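Long-range contacts in B-agarase (Saccharophagus degradans, PDB 4BQ2), which hydrolyses beta-1,4 linkages of agarose as an exo-acting beta-agarase of glycoside hydrolase family 50: residues W436-F441 / K463-E468; P455-P460 / A579-K584; I488-S493 / G601-D606; A502-P507 / M573-Y578. All coordinates share one frame; numbering follows the deposited sequence.

Interaction 1. Residues W436-F441 / K463-E468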
loop_
_atom_site.group_PDB
_atom_site.type_symbol
_atom_site.label_atom_id
_atom_site.label_comp_id
_atom_site.label_asym_id
_atom_site.label_seq_id
_atom_site.Cartn_x
_atom_site.Cartn_y
_atom_site.Cartn_z
ATOM N N TRP A 436 -15.228 8.730 1.729
ATOM C CA TRP A 436 -15.434 7.313 2.009
ATOM C C TRP A 436 -16.913 7.114 2.287
ATOM O O TRP A 436 -17.497 7.866 3.070
ATOM C CB TRP A 436 -14.728 6.908 3.305
ATOM C CG TRP A 436 -13.269 7.113 3.456
ATOM C CD1 TRP A 436 -12.650 8.202 4.010
ATOM C CD2 TRP A 436 -12.224 6.164 3.154
ATOM N NE1 TRP A 436 -11.293 8.000 4.058
ATOM C CE2 TRP A 436 -11.004 6.748 3.560
ATOM C CE3 TRP A 436 -12.215 4.880 2.615
ATOM C CZ2 TRP A 436 -9.755 6.098 3.395
ATOM C CZ3 TRP A 436 -10.974 4.199 2.459
ATOM C CH2 TRP A 436 -9.762 4.824 2.825
ATOM N N VAL A 437 -17.514 6.096 1.675
ATOM C CA VAL A 437 -18.907 5.771 1.958
ATOM C C VAL A 437 -18.915 4.748 3.079
ATOM O O VAL A 437 -18.602 3.561 2.878
ATOM C CB VAL A 437 -19.675 5.255 0.703
ATOM C CG1 VAL A 437 -21.166 4.996 1.019
ATOM C CG2 VAL A 437 -19.533 6.267 -0.405
ATOM N N ILE A 438 -19.267 5.234 4.270
ATOM C CA ILE A 438 -19.321 4.393 5.451
ATOM C C ILE A 438 -20.671 4.612 6.106
ATOM O O ILE A 438 -21.351 5.612 5.845
ATOM C CB ILE A 438 -18.162 4.701 6.445
ATOM C CG1 ILE A 438 -18.310 6.113 7.066
ATOM C CG2 ILE A 438 -16.804 4.533 5.753
ATOM C CD1 ILE A 438 -17.292 6.445 8.170
ATOM N N GLY A 439 -21.064 3.694 6.970
ATOM C CA GLY A 439 -22.358 3.856 7.635
ATOM C C GLY A 439 -22.932 2.535 8.110
ATOM O O GLY A 439 -22.251 1.524 8.100
ATOM N N ASP A 440 -24.191 2.546 8.524
ATOM C CA ASP A 440 -24.795 1.351 9.106
ATOM C C ASP A 440 -25.541 0.487 8.109
ATOM O O ASP A 440 -26.314 -0.375 8.541
ATOM C CB ASP A 440 -25.781 1.754 10.214
ATOM C CG ASP A 440 -25.105 2.439 11.354
ATOM O OD1 ASP A 440 -23.988 1.991 11.708
ATOM O OD2 ASP A 440 -25.684 3.425 11.880
ATOM N N PHE A 441 -25.361 0.747 6.809
ATOM C CA PHE A 441 -26.047 0.012 5.741
ATOM C C PHE A 441 -25.719 -1.470 5.846
ATOM O O PHE A 441 -24.759 -1.856 6.501
ATOM C CB PHE A 441 -25.713 0.560 4.336
ATOM C CG PHE A 441 -24.232 0.885 4.129
ATOM C CD1 PHE A 441 -23.271 -0.136 3.992
ATOM C CD2 PHE A 441 -23.802 2.212 4.095
ATOM C CE1 PHE A 441 -21.930 0.177 3.808
ATOM C CE2 PHE A 441 -22.459 2.529 3.923
ATOM C CZ PHE A 441 -21.517 1.516 3.771
ATOM N N LYS A 463 -27.139 3.941 -0.702
ATOM C CA LYS A 463 -27.278 5.165 -1.489
ATOM C C LYS A 463 -27.433 6.415 -0.611
ATOM O O LYS A 463 -26.854 7.485 -0.897
ATOM C CB LYS A 463 -28.467 5.052 -2.461
ATOM C CG LYS A 463 -28.751 6.351 -3.225
ATOM C CD LYS A 463 -29.710 6.105 -4.394
ATOM C CE LYS A 463 -30.175 7.402 -5.028
ATOM N NZ LYS A 463 -31.033 7.128 -6.224
ATOM N N VAL A 464 -28.220 6.295 0.459
ATOM C CA VAL A 464 -28.326 7.394 1.444
ATOM C C VAL A 464 -26.923 7.863 1.903
ATOM O O VAL A 464 -26.614 9.062 1.923
ATOM C CB VAL A 464 -29.228 6.984 2.655
ATOM C CG1 VAL A 464 -29.261 8.067 3.747
ATOM C CG2 VAL A 464 -30.642 6.684 2.172
ATOM N N ARG A 465 -26.066 6.910 2.240
ATOM C CA ARG A 465 -24.775 7.236 2.778
ATOM C C ARG A 465 -23.837 7.749 1.682
ATOM O O ARG A 465 -23.026 8.657 1.945
ATOM C CB ARG A 465 -24.203 6.019 3.543
ATOM C CG ARG A 465 -24.902 5.732 4.885
ATOM C CD ARG A 465 -24.933 6.980 5.777
ATOM N NE ARG A 465 -23.570 7.328 6.166
ATOM C CZ ARG A 465 -23.209 8.419 6.841
ATOM N NH1 ARG A 465 -24.102 9.336 7.213
ATOM N NH2 ARG A 465 -21.925 8.589 7.146
ATOM N N ALA A 466 -23.980 7.224 0.454
ATOM C CA ALA A 466 -23.147 7.684 -0.679
ATOM C C ALA A 466 -23.498 9.150 -0.962
ATOM O O ALA A 466 -22.610 9.935 -1.216
ATOM C CB ALA A 466 -23.360 6.837 -1.935
ATOM N N MET A 467 -24.791 9.478 -0.933
ATOM C CA MET A 467 -25.265 10.858 -1.121
ATOM C C MET A 467 -24.696 11.781 -0.014
ATOM O O MET A 467 -24.179 12.872 -0.298
ATOM C CB MET A 467 -26.804 10.886 -1.091
ATOM C CG MET A 467 -27.473 10.409 -2.374
ATOM S SD MET A 467 -27.190 11.489 -3.782
ATOM C CE MET A 467 -28.271 12.880 -3.391
ATOM N N GLU A 468 -24.769 11.340 1.253
ATOM C CA GLU A 468 -24.196 12.155 2.323
ATOM C C GLU A 468 -22.683 12.318 2.140
ATOM O O GLU A 468 -22.133 13.406 2.341
ATOM C CB GLU A 468 -24.572 11.628 3.715
ATOM C CG GLU A 468 -24.008 12.419 4.888
ATOM C CD GLU A 468 -24.578 13.847 5.008
ATOM O OE1 GLU A 468 -25.544 14.195 4.293
ATOM O OE2 GLU A 468 -24.009 14.640 5.804
#

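Interaction 2. Residues P455-P460 / A579-K584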
loop_
_atom_site.group_PDB
_atom_site.type_symbol
_atom_site.label_atom_id
_atom_site.label_comp_id
_atom_site.label_asym_id
_atom_site.label_seq_id
_atom_site.Cartn_x
_atom_site.Cartn_y
_atom_site.Cartn_z
ATOM N N PRO A 455 -20.014 -3.320 1.055
ATOM C CA PRO A 455 -21.329 -2.762 1.220
ATOM C C PRO A 455 -22.380 -3.541 0.447
ATOM O O PRO A 455 -22.088 -4.061 -0.628
ATOM C CB PRO A 455 -21.189 -1.346 0.608
ATOM C CG PRO A 455 -20.117 -1.506 -0.443
ATOM C CD PRO A 455 -19.147 -2.470 0.209
ATOM N N ASP A 456 -23.586 -3.614 0.990
ATOM C CA ASP A 456 -24.720 -4.106 0.192
ATOM C C ASP A 456 -25.256 -2.941 -0.605
ATOM O O ASP A 456 -26.035 -2.145 -0.102
ATOM C CB ASP A 456 -25.852 -4.701 1.048
ATOM C CG ASP A 456 -26.891 -5.404 0.187
ATOM O OD1 ASP A 456 -27.126 -4.904 -0.937
ATOM O OD2 ASP A 456 -27.436 -6.468 0.593
ATOM N N VAL A 457 -24.819 -2.853 -1.853
ATOM C CA VAL A 457 -25.048 -1.695 -2.691
ATOM C C VAL A 457 -26.476 -1.628 -3.200
ATOM O O VAL A 457 -26.848 -0.653 -3.846
ATOM C CB VAL A 457 -24.062 -1.687 -3.870
ATOM C CG1 VAL A 457 -22.641 -1.508 -3.346
ATOM C CG2 VAL A 457 -24.155 -3.002 -4.678
ATOM N N PHE A 458 -27.258 -2.684 -2.942
ATOM C CA PHE A 458 -28.691 -2.676 -3.273
ATOM C C PHE A 458 -29.577 -2.215 -2.095
ATOM O O PHE A 458 -30.773 -1.966 -2.265
ATOM C CB PHE A 458 -29.113 -4.069 -3.787
ATOM C CG PHE A 458 -28.616 -4.372 -5.180
ATOM C CD1 PHE A 458 -29.349 -3.961 -6.300
ATOM C CD2 PHE A 458 -27.444 -5.060 -5.378
ATOM C CE1 PHE A 458 -28.895 -4.231 -7.593
ATOM C CE2 PHE A 458 -26.988 -5.321 -6.655
ATOM C CZ PHE A 458 -27.715 -4.909 -7.761
ATOM N N ASP A 459 -28.990 -2.109 -0.901
ATOM C CA ASP A 459 -29.675 -1.543 0.259
ATOM C C ASP A 459 -29.863 -0.025 0.024
ATOM O O ASP A 459 -28.897 0.682 -0.281
ATOM C CB ASP A 459 -28.855 -1.849 1.523
ATOM C CG ASP A 459 -29.474 -1.286 2.804
ATOM O OD1 ASP A 459 -30.549 -0.644 2.752
ATOM O OD2 ASP A 459 -28.838 -1.458 3.870
ATOM N N PRO A 460 -31.116 0.472 0.112
ATOM C CA PRO A 460 -31.324 1.924 -0.098
ATOM C C PRO A 460 -30.447 2.819 0.810
ATOM O O PRO A 460 -30.011 3.888 0.384
ATOM C CB PRO A 460 -32.826 2.108 0.197
ATOM C CG PRO A 460 -33.427 0.770 -0.231
ATOM C CD PRO A 460 -32.410 -0.261 0.220
ATOM N N ALA A 579 -20.891 -5.030 -8.942
ATOM C CA ALA A 579 -20.012 -3.907 -9.276
ATOM C C ALA A 579 -20.704 -2.780 -10.079
ATOM O O ALA A 579 -20.486 -1.594 -9.792
ATOM C CB ALA A 579 -18.755 -4.391 -9.969
ATOM N N ASP A 580 -21.541 -3.130 -11.060
ATOM C CA ASP A 580 -22.349 -2.104 -11.742
ATOM C C ASP A 580 -23.181 -1.247 -10.783
ATOM O O ASP A 580 -23.214 -0.016 -10.908
ATOM C CB ASP A 580 -23.305 -2.745 -12.741
ATOM C CG ASP A 580 -22.637 -3.139 -14.049
ATOM O OD1 ASP A 580 -21.507 -2.686 -14.361
ATOM O OD2 ASP A 580 -23.268 -3.922 -14.795
ATOM N N GLN A 581 -23.823 -1.901 -9.813
ATOM C CA GLN A 581 -24.658 -1.199 -8.847
ATOM C C GLN A 581 -23.834 -0.324 -7.900
ATOM O O GLN A 581 -24.273 0.807 -7.551
ATOM C CB GLN A 581 -25.554 -2.197 -8.082
ATOM C CG GLN A 581 -26.432 -1.579 -7.004
ATOM C CD GLN A 581 -27.559 -0.669 -7.513
ATOM O OE1 GLN A 581 -27.882 -0.629 -8.709
ATOM N NE2 GLN A 581 -28.178 0.058 -6.586
ATOM N N TYR A 582 -22.664 -0.838 -7.472
ATOM C CA TYR A 582 -21.748 -0.049 -6.647
ATOM C C TYR A 582 -21.396 1.261 -7.384
ATOM O O TYR A 582 -21.594 2.376 -6.845
ATOM C CB TYR A 582 -20.459 -0.829 -6.299
ATOM C CG TYR A 582 -19.445 0.070 -5.611
ATOM C CD1 TYR A 582 -19.509 0.315 -4.230
ATOM C CD2 TYR A 582 -18.456 0.721 -6.348
ATOM C CE1 TYR A 582 -18.589 1.169 -3.616
ATOM C CE2 TYR A 582 -17.564 1.592 -5.749
ATOM C CZ TYR A 582 -17.635 1.812 -4.388
ATOM O OH TYR A 582 -16.724 2.668 -3.830
ATOM N N PHE A 583 -20.895 1.130 -8.620
ATOM C CA PHE A 583 -20.420 2.296 -9.386
ATOM C C PHE A 583 -21.520 3.222 -9.864
ATOM O O PHE A 583 -21.314 4.439 -9.888
ATOM C CB PHE A 583 -19.495 1.886 -10.546
ATOM C CG PHE A 583 -18.156 1.417 -10.090
ATOM C CD1 PHE A 583 -17.253 2.324 -9.537
ATOM C CD2 PHE A 583 -17.805 0.057 -10.138
ATOM C CE1 PHE A 583 -16.031 1.894 -9.045
ATOM C CE2 PHE A 583 -16.555 -0.376 -9.669
ATOM C CZ PHE A 583 -15.667 0.551 -9.135
ATOM N N LYS A 584 -22.688 2.650 -10.170
ATOM C CA LYS A 584 -23.904 3.408 -10.503
ATOM C C LYS A 584 -24.278 4.331 -9.352
ATOM O O LYS A 584 -24.455 5.553 -9.539
ATOM C CB LYS A 584 -25.085 2.491 -10.853
ATOM C CG LYS A 584 -26.297 3.247 -11.427
ATOM C CD LYS A 584 -27.469 2.321 -11.738
ATOM C CE LYS A 584 -28.709 3.103 -12.151
ATOM N NZ LYS A 584 -29.978 2.342 -11.873
#

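Interaction 3. Residues I488-S493 / G601-D606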
loop_
_atom_site.group_PDB
_atom_site.type_symbol
_atom_site.label_atom_id
_atom_site.label_comp_id
_atom_site.label_asym_id
_atom_site.label_seq_id
_atom_site.Cartn_x
_atom_site.Cartn_y
_atom_site.Cartn_z
ATOM N N ILE A 488 -13.477 8.009 -4.571
ATOM C CA ILE A 488 -14.399 7.552 -3.527
ATOM C C ILE A 488 -13.982 6.130 -3.133
ATOM O O ILE A 488 -13.847 5.249 -3.997
ATOM C CB ILE A 488 -15.877 7.579 -3.969
ATOM C CG1 ILE A 488 -16.351 9.008 -4.324
ATOM C CG2 ILE A 488 -16.762 6.971 -2.862
ATOM C CD1 ILE A 488 -16.480 10.011 -3.168
ATOM N N ASP A 489 -13.759 5.921 -1.833
ATOM C CA ASP A 489 -13.360 4.598 -1.284
ATOM C C ASP A 489 -11.957 4.209 -1.749
ATOM O O ASP A 489 -11.314 4.980 -2.410
ATOM C CB ASP A 489 -14.395 3.504 -1.611
ATOM C CG ASP A 489 -15.674 3.639 -0.793
ATOM O OD1 ASP A 489 -15.657 4.296 0.295
ATOM O OD2 ASP A 489 -16.715 3.086 -1.249
ATOM N N ASN A 490 -11.462 3.021 -1.374
ATOM C CA ASN A 490 -10.097 2.667 -1.655
ATOM C C ASN A 490 -9.884 1.185 -1.377
ATOM O O ASN A 490 -10.267 0.714 -0.281
ATOM C CB ASN A 490 -9.176 3.486 -0.729
ATOM C CG ASN A 490 -7.719 3.116 -0.871
ATOM O OD1 ASN A 490 -7.120 3.408 -1.899
ATOM N ND2 ASN A 490 -7.114 2.537 0.188
ATOM N N GLU A 491 -9.303 0.457 -2.346
ATOM C CA GLU A 491 -8.874 -0.938 -2.119
ATOM C C GLU A 491 -9.960 -1.802 -1.452
ATOM O O GLU A 491 -9.727 -2.511 -0.462
ATOM C CB GLU A 491 -7.573 -0.946 -1.297
ATOM C CG GLU A 491 -6.429 -0.228 -2.008
ATOM C CD GLU A 491 -5.087 -0.409 -1.320
ATOM O OE1 GLU A 491 -5.047 -1.041 -0.244
ATOM O OE2 GLU A 491 -4.067 0.076 -1.873
ATOM N N LYS A 492 -11.158 -1.759 -2.026
ATOM C CA LYS A 492 -12.256 -2.581 -1.553
ATOM C C LYS A 492 -11.982 -4.022 -1.945
ATOM O O LYS A 492 -11.383 -4.291 -2.983
ATOM C CB LYS A 492 -13.590 -2.084 -2.148
ATOM C CG LYS A 492 -13.871 -0.596 -1.843
ATOM C CD LYS A 492 -15.347 -0.224 -2.102
ATOM C CE LYS A 492 -16.212 -0.715 -0.939
ATOM N NZ LYS A 492 -15.962 0.004 0.361
ATOM N N SER A 493 -12.401 -4.948 -1.096
ATOM C CA SER A 493 -12.218 -6.376 -1.385
ATOM C C SER A 493 -13.282 -6.906 -2.352
ATOM O O SER A 493 -14.232 -7.591 -1.936
ATOM C CB SER A 493 -12.216 -7.176 -0.076
ATOM O OG SER A 493 -11.041 -6.866 0.691
ATOM N N GLY A 601 -13.186 6.818 -9.647
ATOM C CA GLY A 601 -13.168 5.366 -9.340
ATOM C C GLY A 601 -12.816 5.027 -7.894
ATOM O O GLY A 601 -12.976 5.872 -7.020
ATOM N N ALA A 602 -12.310 3.810 -7.646
ATOM C CA ALA A 602 -12.269 3.264 -6.293
ATOM C C ALA A 602 -10.909 2.688 -5.939
ATOM O O ALA A 602 -10.770 1.982 -4.915
ATOM C CB ALA A 602 -13.380 2.211 -6.105
ATOM N N ARG A 603 -9.911 3.007 -6.778
ATOM C CA ARG A 603 -8.508 2.659 -6.499
ATOM C C ARG A 603 -8.285 1.146 -6.315
ATOM O O ARG A 603 -8.132 0.636 -5.175
ATOM C CB ARG A 603 -7.995 3.482 -5.286
ATOM C CG ARG A 603 -8.387 4.963 -5.419
ATOM C CD ARG A 603 -8.233 5.738 -4.092
ATOM N NE ARG A 603 -6.852 5.737 -3.593
ATOM C CZ ARG A 603 -5.869 6.522 -4.069
ATOM N NH1 ARG A 603 -6.084 7.393 -5.066
ATOM N NH2 ARG A 603 -4.663 6.460 -3.519
ATOM N N PHE A 604 -8.216 0.444 -7.438
ATOM C CA PHE A 604 -8.112 -1.030 -7.416
ATOM C C PHE A 604 -6.679 -1.459 -7.134
ATOM O O PHE A 604 -5.744 -1.043 -7.842
ATOM C CB PHE A 604 -8.476 -1.613 -8.795
ATOM C CG PHE A 604 -9.881 -1.347 -9.246
ATOM C CD1 PHE A 604 -10.967 -1.666 -8.436
ATOM C CD2 PHE A 604 -10.120 -0.843 -10.524
ATOM C CE1 PHE A 604 -12.265 -1.466 -8.879
ATOM C CE2 PHE A 604 -11.413 -0.641 -10.976
ATOM C CZ PHE A 604 -12.490 -0.971 -10.155
ATOM N N PRO A 605 -6.480 -2.309 -6.119
ATOM C CA PRO A 605 -5.156 -2.909 -5.926
ATOM C C PRO A 605 -5.014 -4.163 -6.778
ATOM O O PRO A 605 -6.013 -4.638 -7.367
ATOM C CB PRO A 605 -5.165 -3.301 -4.447
ATOM C CG PRO A 605 -6.613 -3.557 -4.120
ATOM C CD PRO A 605 -7.476 -2.825 -5.161
ATOM N N ASP A 606 -3.813 -4.725 -6.838
ATOM C CA ASP A 606 -3.633 -5.968 -7.599
ATOM C C ASP A 606 -4.396 -7.176 -7.051
ATOM O O ASP A 606 -4.724 -8.095 -7.779
ATOM C CB ASP A 606 -2.153 -6.245 -7.854
ATOM C CG ASP A 606 -1.409 -6.707 -6.631
ATOM O OD1 ASP A 606 -1.851 -6.492 -5.481
ATOM O OD2 ASP A 606 -0.345 -7.315 -6.837
HETATM O O HOH W 1 -11.798 -0.565 -4.699
#

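Interaction 4. Residues A502-P507 / M573-Y578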
loop_
_atom_site.group_PDB
_atom_site.type_symbol
_atom_site.label_atom_id
_atom_site.label_comp_id
_atom_site.label_asym_id
_atom_site.label_seq_id
_atom_site.Cartn_x
_atom_site.Cartn_y
_atom_site.Cartn_z
ATOM N N ALA A 502 -11.720 -17.526 -4.976
ATOM C CA ALA A 502 -11.362 -16.262 -4.303
ATOM C C ALA A 502 -11.883 -15.115 -5.156
ATOM O O ALA A 502 -12.498 -14.188 -4.662
ATOM C CB ALA A 502 -9.854 -16.149 -4.117
ATOM N N GLN A 503 -11.624 -15.196 -6.445
ATOM C CA GLN A 503 -12.063 -14.160 -7.385
ATOM C C GLN A 503 -13.583 -13.908 -7.318
ATOM O O GLN A 503 -14.053 -12.740 -7.347
ATOM C CB GLN A 503 -11.613 -14.491 -8.812
ATOM C CG GLN A 503 -12.250 -13.537 -9.826
ATOM C CD GLN A 503 -11.326 -13.063 -10.935
ATOM O OE1 GLN A 503 -11.702 -13.118 -12.108
ATOM N NE2 GLN A 503 -10.147 -12.524 -10.572
ATOM N N TYR A 504 -14.341 -14.991 -7.187
ATOM C CA TYR A 504 -15.812 -14.911 -7.142
ATOM C C TYR A 504 -16.344 -15.024 -5.723
ATOM O O TYR A 504 -17.454 -15.525 -5.476
ATOM C CB TYR A 504 -16.445 -15.952 -8.103
ATOM C CG TYR A 504 -16.106 -15.610 -9.528
ATOM C CD1 TYR A 504 -16.575 -14.421 -10.107
ATOM C CD2 TYR A 504 -15.246 -16.407 -10.274
ATOM C CE1 TYR A 504 -16.220 -14.066 -11.407
ATOM C CE2 TYR A 504 -14.895 -16.072 -11.582
ATOM C CZ TYR A 504 -15.395 -14.900 -12.141
ATOM O OH TYR A 504 -15.053 -14.535 -13.404
ATOM N N GLY A 505 -15.549 -14.534 -4.774
ATOM C CA GLY A 505 -15.924 -14.653 -3.365
ATOM C C GLY A 505 -17.221 -13.957 -2.996
ATOM O O GLY A 505 -17.959 -14.450 -2.147
ATOM N N ILE A 506 -17.503 -12.798 -3.607
ATOM C CA ILE A 506 -18.765 -12.087 -3.304
ATOM C C ILE A 506 -19.992 -12.883 -3.790
ATOM O O ILE A 506 -20.924 -13.084 -3.023
ATOM C CB ILE A 506 -18.760 -10.608 -3.787
ATOM C CG1 ILE A 506 -17.718 -9.803 -2.984
ATOM C CG2 ILE A 506 -20.130 -9.964 -3.578
ATOM C CD1 ILE A 506 -17.503 -8.398 -3.522
ATOM N N PRO A 507 -19.991 -13.345 -5.071
ATOM C CA PRO A 507 -21.088 -14.232 -5.481
ATOM C C PRO A 507 -21.208 -15.491 -4.625
ATOM O O PRO A 507 -22.301 -15.827 -4.206
ATOM C CB PRO A 507 -20.725 -14.586 -6.920
ATOM C CG PRO A 507 -20.100 -13.331 -7.416
ATOM C CD PRO A 507 -19.238 -12.856 -6.249
ATOM N N MET A 573 -21.585 -13.115 -13.978
ATOM C CA MET A 573 -22.775 -12.297 -14.141
ATOM C C MET A 573 -23.153 -11.558 -12.831
ATOM O O MET A 573 -23.505 -10.361 -12.856
ATOM C CB MET A 573 -23.955 -13.173 -14.630
ATOM C CG MET A 573 -25.319 -12.506 -14.494
ATOM S SD MET A 573 -26.662 -13.532 -15.124
ATOM C CE MET A 573 -26.995 -14.503 -13.658
ATOM N N LEU A 574 -23.101 -12.279 -11.715
ATOM C CA LEU A 574 -23.459 -11.730 -10.395
ATOM C C LEU A 574 -22.441 -10.677 -9.910
ATOM O O LEU A 574 -22.822 -9.640 -9.322
ATOM C CB LEU A 574 -23.586 -12.845 -9.351
ATOM C CG LEU A 574 -24.632 -13.925 -9.681
ATOM C CD1 LEU A 574 -24.706 -14.962 -8.581
ATOM C CD2 LEU A 574 -25.993 -13.332 -9.982
ATOM N N LEU A 575 -21.158 -10.958 -10.141
ATOM C CA LEU A 575 -20.103 -9.990 -9.804
ATOM C C LEU A 575 -20.274 -8.707 -10.624
ATOM O O LEU A 575 -20.146 -7.613 -10.079
ATOM C CB LEU A 575 -18.678 -10.572 -9.973
ATOM C CG LEU A 575 -17.522 -9.715 -9.391
ATOM C CD1 LEU A 575 -17.794 -9.316 -7.930
ATOM C CD2 LEU A 575 -16.172 -10.392 -9.513
ATOM N N SER A 576 -20.564 -8.847 -11.921
ATOM C CA SER A 576 -20.778 -7.710 -12.774
ATOM C C SER A 576 -21.911 -6.889 -12.256
ATOM O O SER A 576 -21.791 -5.674 -12.166
ATOM C CB SER A 576 -21.042 -8.113 -14.234
ATOM O OG SER A 576 -19.834 -8.513 -14.861
ATOM N N ALA A 577 -23.016 -7.541 -11.899
ATOM C CA ALA A 577 -24.185 -6.803 -11.456
ATOM C C ALA A 577 -23.939 -6.070 -10.133
ATOM O O ALA A 577 -24.361 -4.906 -9.963
ATOM C CB ALA A 577 -25.398 -7.723 -11.376
ATOM N N TYR A 578 -23.235 -6.734 -9.214
ATOM C CA TYR A 578 -22.837 -6.127 -7.942
ATOM C C TYR A 578 -21.966 -4.863 -8.182
ATOM O O TYR A 578 -22.261 -3.770 -7.664
ATOM C CB TYR A 578 -22.068 -7.148 -7.072
ATOM C CG TYR A 578 -21.534 -6.531 -5.770
ATOM C CD1 TYR A 578 -22.372 -6.368 -4.651
ATOM C CD2 TYR A 578 -20.223 -6.065 -5.675
ATOM C CE1 TYR A 578 -21.901 -5.771 -3.467
ATOM C CE2 TYR A 578 -19.749 -5.481 -4.490
ATOM C CZ TYR A 578 -20.595 -5.322 -3.396
ATOM O OH TYR A 578 -20.132 -4.750 -2.196
#

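Interaction 1. Residues W436-F441 / K463-E468
The Phe-441 ring has the carbonyl O of Gly-439 above the centre of one face; at its edge, near its plane, lie Val-437 O and the aliphatic root of Arg-465, whose CG is 3.8 Å from Phe-441 CD2. The guanidinium of Arg-465 is met at its own edge by Ile-438 O. Both belong to a loop-on-helix contact in the (β/α)8 barrel expected for this family: the chain leaving strand 431-435 lies against helix 460-477. Arg-465 grips the carbonyl side-on, two nitrogens to one oxygen. NE makes the straighter bond, in the carbonyl plane, at 2.8 Å from Ile-438 O with an N-H...O angle of 165°. Arg-465 NH2 reaches Ile-438 O from above that plane, at 3.3 Å and a bent 135°, and also bonds to Asp-313 O. Bends at chi2 and chi3 (-66°) curl the arginine round to present this edge. One residue on from Arg-465, Ala-466 is met by Val-437 of the loop, with Val-437 CG1 3.6 Å from Ala-466 N and 4.1 Å from its CB.

Interaction 2. Residues P455-P460 / A579-K584
Gln-581 lies flat against one face of the Phe-458 ring, its amide plane 14° from that of the ring. Gln-581 CG makes a CH-pi contact 3.6 Å from the Phe-458 centroid, almost on the ring normal, while Gln-581 CB sits 3.5 Å from Phe-458 CZ. The chain bends at chi2 (68°), which turns the amide back along the ring so that Gln-581 NE2 can give a hydrogen bond to Val-457 O at 3.1 Å, fairly straight at 161°. Val-457 uses both methyls: CG2 packs 3.6 Å from Gln-581 CG, and CG1 meets the edge of the Tyr-582 ring, 3.7 Å from CD1. Here the turn leading into helix 460-477 of the probable (β/α)8 barrel is laid on the long helix 565-593. The turn that presents these side chains is type I, from Asp-456 to Asp-459, and is braced by an Asx turn in which Asp-456 OD1 accepts from Phe-458 N at 3.0 Å. Thr-520 OG1 bonds to the same carboxylate oxygen. Asp-459 N-caps helix 460-477 through Glu-461 N, and beyond the Tyr-582 ring its hydroxyl is held by Asp-489.

Interaction 3. Residues I488-S493 / G601-D606
Glu-491 and Pro-605 meet across two segments that run nearly parallel, 14° apart. These are the loops that follow strands 483-488 and 598-599 in the probable (β/α)8 barrel, and Asn-490 with Glu-491 matches the Asn-Glu signature of clan GH-A, consistent with an active-site position; a glycerol is bound beside the Glu-491 side chain. Glu-491 is held by its backbone, whose N donates to Arg-603 O at 3.1 Å and more weakly to Ala-602 O, while its CG packs 3.9 Å from Pro-605 CG. The extended carboxylate goes on to Trp-451 NE1 and Asn-627 ND2. Arg-603 crosses Asn-490 obliquely. With CG of Asn-490 anti to its N (chi1 176°), OD1 reaches Arg-603 NE at 2.9 Å, near the guanidinium plane but with the donor tilted from the amide plane. The far end of Arg-603 forms a salt bridge with Glu-652 and a cation-pi contact with Phe-487. Ala-602 packs on the backbone of Ile-488, its CA 3.4 Å from Ile-488 O in a CA-H...O contact. Ala-602 O accepts a hydrogen bond from a water at 2.8 Å, and that water accepts in turn from Lys-492 N at 3.0 Å.

Interaction 4. Residues A502-P507 / M573-Y578
Gln-503 meets Leu-575 through its backbone, the carbonyl O lying 3.8 Å from Leu-575 CD2. The contact sets two short helices, 500-503 and 505-511, against the long helix 565-593 of the probable (β/α)8 barrel, with no hydrogen bond between the segments: it is packing of apolar side chains. Tyr-504 stands at the break, the first residue to leave the one helix and the N-cap position of the next. Its ring crosses Leu-575 at about a right angle, with Tyr-504 CD1 4.1 Å from the same Leu-575 CD2 methyl, and its hydroxyl is bonded to Glu-612 OE2. Leu-575 has the largest share of the buried surface; CG anti to the backbone N (chi1 -169°) carries its branch out towards Tyr-504 and Ile-506, where the two methyls meet different neighbours. CD2 serves Gln-503 and Tyr-504, while Leu-575 CD1 turns to the second helix, 4.4 Å from Ile-506 CB. Ile-506 also lies over one face of Tyr-578: its CG2 is 4.3 Å from the ring centroid and only 8° off the normal, and Ile-506 CD1 comes 3.8 Å from Tyr-578 CE2. The Tyr-578 hydroxyl is hydrogen-bonded to Pro-455 O, beyond the two segments. Pro-507 closes the segment by sliding past Leu-574, with its CG 4.0 Å from Leu-574 CB and 3.8 Å from Leu-575 N.

How the interactions relate
From the N terminus, interaction 1 opens first and closes the shortest loop, joining the chain after strand 431-435 to helix 460-477. Interaction 2 opens inside that loop and closes far later on helix 565-593, so the two cross; Phe-441 packs on Pro-455 where they meet. Interaction 3 starts after interaction 1 has closed and ends beyond interaction 2, crossing it in turn. Asp-489 is the shared point, with OD1 hydrogen-bonded to Val-437 N and OD2 to Tyr-582 OH. Interaction 4 is nested inside the loops closed by interactions 2 and 3. It uses the same long helix as interaction 2, tying helices 500-503 and 505-511 to helix 565-593.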